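Local coordinates for Adenylate/guanylate cyclase/hydrolase, alpha/beta fold family (Ruegeria pomeroyi, PDB 3MR7), which probably acts as an adenylate cyclase, this chain being the N-terminal cyclase catalytic domain of a longer protein that also has an alpha/beta hydrolase region, at residues G50-V53 with G59-A62; C73-Q78 with V146-T151; F113-N118 with K159-P164. One frame throughout, in Å; residues are numbered along the deposited sequence.

All three contacts lie within the cyclase catalytic domain. Contact 1 joins the two strands of a beta hairpin, 51-56 and 59-64. The second of these leads directly into helix 67-84, which carries the first half of contact 2. The centres of contacts 1 and 2 are 18 Å apart, and their nearest atoms are about 7 Å apart. Contact 3 is also 18 Å from contact 1 between centres, but these two touch: Leu61 CD2 lies 3.8 Å from Val117 CG1. Contacts 2 and 3 are farthest apart, with centres 24 Å from each other. Their segments alternate along the chain. One C-terminal segment, 146-151, leads into strand 151-158, and the other, 159-164, lies at the turn into strand 161-170.

Contact 1 of 3, residues G50-V53 with G59-A62; sequences GQIV and GMLA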
loop_
_atom_site.group_PDB
_atom_site.type_symbol
_atom_site.label_atom_id
_atom_site.label_comp_id
_atom_site.label_asym_id
_atom_site.label_seq_id
_atom_site.Cartn_x
_atom_site.Cartn_y
_atom_site.Cartn_z
ATOM N N GLY A 50 23.978 -2.168 -7.949
ATOM C CA GLY A 50 23.275 -2.425 -6.709
ATOM C C GLY A 50 23.422 -3.840 -6.210
ATOM O O GLY A 50 23.952 -4.704 -6.908
ATOM N N GLN A 51 22.966 -4.058 -4.986
ATOM C CA GLN A 51 22.839 -5.396 -4.434
ATOM C C GLN A 51 21.484 -5.530 -3.809
ATOM O O GLN A 51 21.058 -4.656 -3.049
ATOM C CB GLN A 51 23.841 -5.653 -3.316
ATOM C CG GLN A 51 25.245 -5.221 -3.574
ATOM C CD GLN A 51 26.093 -5.453 -2.356
ATOM O OE1 GLN A 51 26.886 -4.597 -1.964
ATOM N NE2 GLN A 51 25.908 -6.613 -1.722
ATOM N N ILE A 52 20.814 -6.635 -4.103
ATOM C CA ILE A 52 19.658 -7.015 -3.322
ATOM C C ILE A 52 20.103 -7.338 -1.903
ATOM O O ILE A 52 21.070 -8.036 -1.714
ATOM C CB ILE A 52 19.005 -8.242 -3.898
ATOM C CG1 ILE A 52 18.253 -7.872 -5.179
ATOM C CG2 ILE A 52 18.084 -8.838 -2.868
ATOM C CD1 ILE A 52 18.218 -8.988 -6.213
ATOM N N VAL A 53 19.413 -6.801 -0.908
ATOM C CA VAL A 53 19.669 -7.145 0.478
ATOM C C VAL A 53 18.780 -8.307 0.879
ATOM O O VAL A 53 19.204 -9.178 1.597
ATOM C CB VAL A 53 19.302 -5.998 1.391
ATOM C CG1 VAL A 53 19.206 -6.494 2.824
ATOM C CG2 VAL A 53 20.299 -4.853 1.238
ATOM N N GLY A 59 8.354 -7.231 0.865
ATOM C CA GLY A 59 8.853 -6.942 -0.462
ATOM C C GLY A 59 10.365 -6.981 -0.497
ATOM O O GLY A 59 10.995 -7.574 0.383
HETATM N N MSE A 60 10.953 -6.354 -1.509
HETATM C CA MSE A 60 12.392 -6.430 -1.688
HETATM C C MSE A 60 13.135 -5.138 -1.359
HETATM O O MSE A 60 12.593 -4.050 -1.444
HETATM C CB MSE A 60 12.716 -6.889 -3.097
HETATM C CG MSE A 60 13.934 -6.224 -3.669
HETATM SE SE MSE A 60 14.060 -6.625 -5.561
HETATM C CE MSE A 60 14.883 -8.381 -5.381
ATOM N N LEU A 61 14.396 -5.276 -0.992
ATOM C CA LEU A 61 15.176 -4.155 -0.507
ATOM C C LEU A 61 16.535 -4.232 -1.151
ATOM O O LEU A 61 17.194 -5.253 -1.058
ATOM C CB LEU A 61 15.327 -4.305 0.990
ATOM C CG LEU A 61 15.609 -3.105 1.858
ATOM C CD1 LEU A 61 14.580 -2.082 1.607
ATOM C CD2 LEU A 61 15.504 -3.584 3.278
ATOM N N ALA A 62 16.969 -3.181 -1.823
ATOM C CA ALA A 62 18.280 -3.247 -2.463
ATOM C C ALA A 62 19.023 -1.981 -2.163
ATOM O O ALA A 62 18.425 -0.992 -1.781
ATOM C CB ALA A 62 18.161 -3.449 -3.961
#
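Ile52 and Ala62 face each other as an antiparallel, non-hydrogen-bonded pair, with their CA atoms 4.1 Å apart and the two short strands inclined at 130°. The next link between the backbones is the hydrogen bond from Val53 N to Leu61 O, 2.7 Å long. Leu61 is in turn hydrogen-bonded through its backbone to Lys54, and Gln51 to Arg63, so the pairing runs on past both segments.

Ile52 and Ala62 put their side chains on one face of the sheet. The end of Met60, a selenomethionine in this crystal, joins them there. Its chain bends at the last torsion (chi3 -82°), which brings CE across the Ile52 side chain at about a right angle. CE then lies 3.4 Å from Ile52 CG1 and also meets CD1. Ala62 CB lies against the opposite backbone, 3.9 Å from Ile52 CA, with Gln51 O nearer still.

These strands, 51-56 and 59-64, form a beta hairpin. It is the middle of the beta-alpha-beta-beta-alpha-beta core found in class III nucleotide cyclases. Strand 59-64 is the inner one, because Met60 and Ala62 are also hydrogen-bonded through their backbones to Ala13 and Leu11 of strand 4-15. Helix 27-47 covers the Ile52 face with Arg37 and Asp42.

Val53 and Leu61 meet on the other face, where their CB atoms are 4.3 Å apart. Both also touch Ile112 of strand 112-113. Met60 packs in addition on Leu21 of the second subunit.

Contact 2 of 3, residues C73-Q78 with V146-T151; sequences CALEIQ and VSEPFT
Leu75 points from helix 67-84 at Val146 and Glu148, and its methyl groups make the whole contact. The CB bond already heads for the loop. From CG the chain runs on extended to CD1, which is anti to CA (chi2 170°) and reaches farthest out. CD1 meets Val146 CG1 tip to tip at 3.5 Å. The same methyl lies 3.9 Å from Glu148 CD, and OE2 is equally near. The other methyl, CD2, turns to the stem of the glutamate, with Glu148 CG at 4.1 Å.

Glu148 comes from the opposite direction. Its chain is bent at chi2 (92°), which lays the carboxylate over the leucine methyls, with its face toward CD1. The acid group is held by a bond that leaves the two segments: Gln79 NE2, one turn farther along the same helix, is hydrogen-bonded to OE2. A weak bond from Ser147 OG reaches the other oxygen, OE1, at 3.3 Å. The glutamate thus joins loop to helix twice, by van der Waals contact with Leu75 and by a polar bond to Gln79. With an alanine in place of Glu148, the Gln79 amide would probably lose this acceptor and a gap would open beside both Leu75 methyls.

Residues 146-150 lie in the loop between helix 136-142 and strand 151-158. Leu75 and Glu148 both touch Trp170 near the end of strand 161-170. Leu75 also reaches Ile132 of strand 132-135. Ala74 turns to Ile98 and Ile100 of strand 96-107, while Ile77 packs on Leu40 and Ala44, so helix 67-84 lies on the sheet with helix 27-47 at its flank.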
loop_
_atom_site.group_PDB
_atom_site.type_symbol
_atom_site.label_atom_id
_atom_site.label_comp_id
_atom_site.label_asym_id
_atom_site.label_seq_id
_atom_site.Cartn_x
_atom_site.Cartn_y
_atom_site.Cartn_z
ATOM N N CYS A 73 17.989 2.913 -12.092
ATOM C CA CYS A 73 17.596 1.525 -12.025
ATOM C C CYS A 73 16.068 1.415 -11.945
ATOM O O CYS A 73 15.460 0.658 -12.704
ATOM C CB CYS A 73 18.297 0.857 -10.851
ATOM S SG CYS A 73 17.844 -0.814 -10.534
ATOM N N ALA A 74 15.450 2.187 -11.054
ATOM C CA ALA A 74 13.977 2.203 -10.924
ATOM C C ALA A 74 13.284 2.735 -12.179
ATOM O O ALA A 74 12.221 2.269 -12.577
ATOM C CB ALA A 74 13.534 3.034 -9.686
ATOM N N LEU A 75 13.869 3.750 -12.780
ATOM C CA LEU A 75 13.282 4.291 -13.970
ATOM C C LEU A 75 13.362 3.247 -15.092
ATOM O O LEU A 75 12.433 3.115 -15.874
ATOM C CB LEU A 75 13.991 5.585 -14.334
ATOM C CG LEU A 75 13.512 6.788 -13.533
ATOM C CD1 LEU A 75 14.433 7.953 -13.778
ATOM C CD2 LEU A 75 12.090 7.155 -13.926
ATOM N N GLU A 76 14.471 2.505 -15.139
ATOM C CA GLU A 76 14.715 1.469 -16.143
ATOM C C GLU A 76 13.669 0.386 -16.042
ATOM O O GLU A 76 13.043 -0.009 -17.038
ATOM C CB GLU A 76 16.087 0.838 -15.942
ATOM C CG GLU A 76 16.535 -0.049 -17.097
ATOM C CD GLU A 76 17.836 -0.844 -16.815
ATOM O OE1 GLU A 76 18.668 -0.394 -15.986
ATOM O OE2 GLU A 76 18.025 -1.922 -17.437
ATOM N N ILE A 77 13.501 -0.098 -14.818
ATOM C CA ILE A 77 12.457 -1.040 -14.485
ATOM C C ILE A 77 11.020 -0.577 -14.803
ATOM O O ILE A 77 10.301 -1.262 -15.514
ATOM C CB ILE A 77 12.554 -1.401 -13.005
ATOM C CG1 ILE A 77 13.906 -2.054 -12.737
ATOM C CG2 ILE A 77 11.394 -2.329 -12.594
ATOM C CD1 ILE A 77 14.114 -2.460 -11.303
ATOM N N GLN A 78 10.614 0.577 -14.273
ATOM C CA GLN A 78 9.260 1.075 -14.437
ATOM C C GLN A 78 8.915 1.406 -15.887
ATOM O O GLN A 78 7.817 1.140 -16.338
ATOM C CB GLN A 78 9.027 2.288 -13.539
ATOM C CG GLN A 78 9.115 1.973 -12.081
ATOM C CD GLN A 78 8.094 0.911 -11.672
ATOM O OE1 GLN A 78 8.067 -0.190 -12.239
ATOM N NE2 GLN A 78 7.242 1.240 -10.682
ATOM N N VAL A 146 18.531 13.447 -13.976
ATOM C CA VAL A 146 17.514 12.680 -14.662
ATOM C C VAL A 146 16.569 13.644 -15.367
ATOM O O VAL A 146 16.069 14.573 -14.743
ATOM C CB VAL A 146 16.728 11.834 -13.641
ATOM C CG1 VAL A 146 15.540 11.187 -14.288
ATOM C CG2 VAL A 146 17.624 10.782 -13.006
ATOM N N SER A 147 16.314 13.429 -16.654
ATOM C CA SER A 147 15.374 14.284 -17.398
ATOM C C SER A 147 13.928 14.113 -16.947
ATOM O O SER A 147 13.130 15.054 -17.018
ATOM C CB SER A 147 15.459 14.004 -18.892
ATOM O OG SER A 147 15.763 12.637 -19.079
ATOM N N GLU A 148 13.591 12.906 -16.506
ATOM C CA GLU A 148 12.251 12.601 -16.026
ATOM C C GLU A 148 11.841 13.523 -14.877
ATOM O O GLU A 148 12.618 13.767 -13.949
ATOM C CB GLU A 148 12.156 11.146 -15.592
ATOM C CG GLU A 148 12.106 10.155 -16.725
ATOM C CD GLU A 148 13.457 9.648 -17.129
ATOM O OE1 GLU A 148 14.436 10.417 -17.028
ATOM O OE2 GLU A 148 13.541 8.475 -17.551
ATOM N N PRO A 149 10.615 14.057 -14.949
ATOM C CA PRO A 149 10.101 15.019 -13.970
ATOM C C PRO A 149 9.453 14.371 -12.735
ATOM O O PRO A 149 8.843 13.307 -12.811
ATOM C CB PRO A 149 9.038 15.767 -14.768
ATOM C CG PRO A 149 8.513 14.739 -15.719
ATOM C CD PRO A 149 9.685 13.862 -16.079
ATOM N N PHE A 150 9.587 15.046 -11.600
ATOM C CA PHE A 150 8.959 14.624 -10.363
ATOM C C PHE A 150 8.054 15.707 -9.860
ATOM O O PHE A 150 8.264 16.866 -10.153
ATOM C CB PHE A 150 10.011 14.328 -9.298
ATOM C CG PHE A 150 10.686 13.031 -9.500
ATOM C CD1 PHE A 150 10.384 11.954 -8.698
ATOM C CD2 PHE A 150 11.572 12.868 -10.549
ATOM C CE1 PHE A 150 10.989 10.744 -8.903
ATOM C CE2 PHE A 150 12.167 11.673 -10.765
ATOM C CZ PHE A 150 11.878 10.593 -9.940
ATOM N N THR A 151 7.072 15.307 -9.070
ATOM C CA THR A 151 6.104 16.200 -8.515
ATOM C C THR A 151 6.060 16.100 -6.998
ATOM O O THR A 151 5.885 15.015 -6.462
ATOM C CB THR A 151 4.761 15.749 -8.972
ATOM O OG1 THR A 151 4.723 15.844 -10.392
ATOM C CG2 THR A 151 3.680 16.608 -8.339
#

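Contact 3 of 3, residues F113-N118 with K159-P164; sequences FGDAVN and KNITRP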
loop_
_atom_site.group_PDB
_atom_site.type_symbol
_atom_site.label_atom_id
_atom_site.label_comp_id
_atom_site.label_asym_id
_atom_site.label_seq_id
_atom_site.Cartn_x
_atom_site.Cartn_y
_atom_site.Cartn_z
ATOM N N PHE A 113 19.992 -1.543 8.443
ATOM C CA PHE A 113 19.229 -1.039 9.580
ATOM C C PHE A 113 19.237 0.480 9.629
ATOM O O PHE A 113 20.197 1.123 9.211
ATOM C CB PHE A 113 19.796 -1.565 10.907
ATOM C CG PHE A 113 19.910 -3.067 10.983
ATOM C CD1 PHE A 113 19.065 -3.804 11.806
ATOM C CD2 PHE A 113 20.880 -3.751 10.259
ATOM C CE1 PHE A 113 19.176 -5.210 11.900
ATOM C CE2 PHE A 113 20.985 -5.151 10.349
ATOM C CZ PHE A 113 20.132 -5.871 11.169
ATOM N N GLY A 114 18.160 1.045 10.159
ATOM C CA GLY A 114 18.075 2.472 10.403
ATOM C C GLY A 114 16.782 3.082 9.910
ATOM O O GLY A 114 16.127 2.526 9.015
ATOM N N ASP A 115 16.419 4.226 10.483
ATOM C CA ASP A 115 15.296 4.999 9.986
ATOM C C ASP A 115 15.305 5.046 8.468
ATOM O O ASP A 115 14.322 4.679 7.834
ATOM C CB ASP A 115 15.373 6.427 10.497
ATOM C CG ASP A 115 15.073 6.539 11.964
ATOM O OD1 ASP A 115 14.867 5.486 12.596
ATOM O OD2 ASP A 115 15.041 7.683 12.483
ATOM N N ALA A 116 16.413 5.490 7.877
ATOM C CA ALA A 116 16.446 5.638 6.429
ATOM C C ALA A 116 15.916 4.408 5.680
ATOM O O ALA A 116 15.327 4.545 4.632
ATOM C CB ALA A 116 17.824 6.059 5.920
ATOM N N VAL A 117 16.086 3.219 6.218
ATOM C CA VAL A 117 15.533 2.033 5.568
ATOM C C VAL A 117 13.999 2.000 5.692
ATOM O O VAL A 117 13.275 1.751 4.720
ATOM C CB VAL A 117 16.131 0.760 6.179
ATOM C CG1 VAL A 117 15.569 -0.486 5.500
ATOM C CG2 VAL A 117 17.653 0.804 6.074
ATOM N N ASN A 118 13.509 2.265 6.896
ATOM C CA ASN A 118 12.080 2.335 7.154
ATOM C C ASN A 118 11.391 3.325 6.240
ATOM O O ASN A 118 10.285 3.104 5.778
ATOM C CB ASN A 118 11.818 2.666 8.621
ATOM C CG ASN A 118 12.103 1.484 9.534
ATOM O OD1 ASN A 118 12.680 0.496 9.098
ATOM N ND2 ASN A 118 11.685 1.569 10.790
ATOM N N LYS A 159 5.786 5.592 10.412
ATOM C CA LYS A 159 5.643 4.972 11.724
ATOM C C LYS A 159 6.952 5.079 12.535
ATOM O O LYS A 159 8.011 4.674 12.059
ATOM C CB LYS A 159 5.175 3.524 11.539
ATOM C CG LYS A 159 5.563 2.574 12.657
ATOM C CD LYS A 159 4.340 1.977 13.351
ATOM C CE LYS A 159 4.545 0.515 13.731
ATOM N NZ LYS A 159 4.738 -0.314 12.488
ATOM N N ASN A 160 6.891 5.669 13.728
ATOM C CA ASN A 160 8.060 5.744 14.638
ATOM C C ASN A 160 9.168 6.732 14.239
ATOM O O ASN A 160 10.235 6.785 14.858
ATOM C CB ASN A 160 8.656 4.355 14.879
ATOM C CG ASN A 160 7.626 3.357 15.347
ATOM O OD1 ASN A 160 7.673 2.178 14.994
ATOM N ND2 ASN A 160 6.668 3.829 16.132
ATOM N N ILE A 161 8.917 7.499 13.191
ATOM C CA ILE A 161 9.760 8.620 12.856
ATOM C C ILE A 161 8.944 9.867 13.216
ATOM O O ILE A 161 7.823 10.069 12.753
ATOM C CB ILE A 161 10.218 8.587 11.357
ATOM C CG1 ILE A 161 11.310 7.533 11.136
ATOM C CG2 ILE A 161 10.754 9.951 10.884
ATOM C CD1 ILE A 161 10.803 6.148 11.033
ATOM N N THR A 162 9.499 10.692 14.081
ATOM C CA THR A 162 8.779 11.860 14.533
ATOM C C THR A 162 8.624 12.891 13.408
ATOM O O THR A 162 7.513 13.357 13.151
ATOM C CB THR A 162 9.439 12.452 15.787
ATOM O OG1 THR A 162 10.680 11.769 16.041
ATOM C CG2 THR A 162 8.516 12.270 16.988
ATOM N N ARG A 163 9.718 13.227 12.721
ATOM C CA ARG A 163 9.655 14.172 11.593
ATOM C C ARG A 163 9.184 13.522 10.293
ATOM O O ARG A 163 9.850 12.642 9.760
ATOM C CB ARG A 163 11.020 14.807 11.318
ATOM C CG ARG A 163 11.581 15.643 12.424
ATOM C CD ARG A 163 12.433 16.747 11.856
ATOM N NE ARG A 163 12.338 17.927 12.701
ATOM C CZ ARG A 163 12.994 18.050 13.844
ATOM N NH1 ARG A 163 13.788 17.064 14.251
ATOM N NH2 ARG A 163 12.872 19.151 14.573
ATOM N N PRO A 164 8.050 13.977 9.760
ATOM C CA PRO A 164 7.563 13.562 8.440
ATOM C C PRO A 164 8.533 13.892 7.294
ATOM O O PRO A 164 9.412 14.734 7.446
ATOM C CB PRO A 164 6.279 14.373 8.283
ATOM C CG PRO A 164 6.391 15.481 9.262
ATOM C CD PRO A 164 7.109 14.885 10.423
#
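Ile161 faces the first turn of helix 115-126 and touches Asp115 and Asn118. It has the most surface buried here, and its CB bond points toward the helix. CG1 lies beside the backbone N (chi1 -75°), which puts it at Asp115, and the bend at chi2 (79°) sets CD1 at Asn118. CG2 stays back toward the carbonyl carbon.

The Asp115 and Ile161 side chains lie side by side and point opposite ways. The stem of the isoleucine, CG1, lies 4.0 Å from Asp115 OD2, and the carboxylate carbon CG is just as near. These are loose van der Waals contacts of an acid group with an aliphatic chain. Their CA atoms are 7.2 Å apart, the closest approach of the two backbones measured in this way.

The helix begins right after Gly114, its N-cap residue. Gly114 O takes a 2.9 Å hydrogen bond from Val117 N and a weak one from Asn118 N. The run FGDAVN, which starts at the end of strand 112-113, fits the sequence that opens this helix in class III nucleotide cyclases.

Asn118 follows Asp115 by three residues and so lies on the same side of the helix. Its CB comes within 4.4 Å of Ile161 CD1, the end of the branch. The isoleucine therefore spans two positions of one helical turn. No hydrogen bond crosses the contact.

The facing segment turns a corner at Thr162 and Arg163. Behind the contact, Ala116 and Val117 pack on Ile105 of strand 96-107. On the opposing segment, Ile161 O accepts a hydrogen bond from Lys157 NZ. Lys159 NZ makes a long, weak ion pair with Glu128 of the second subunit.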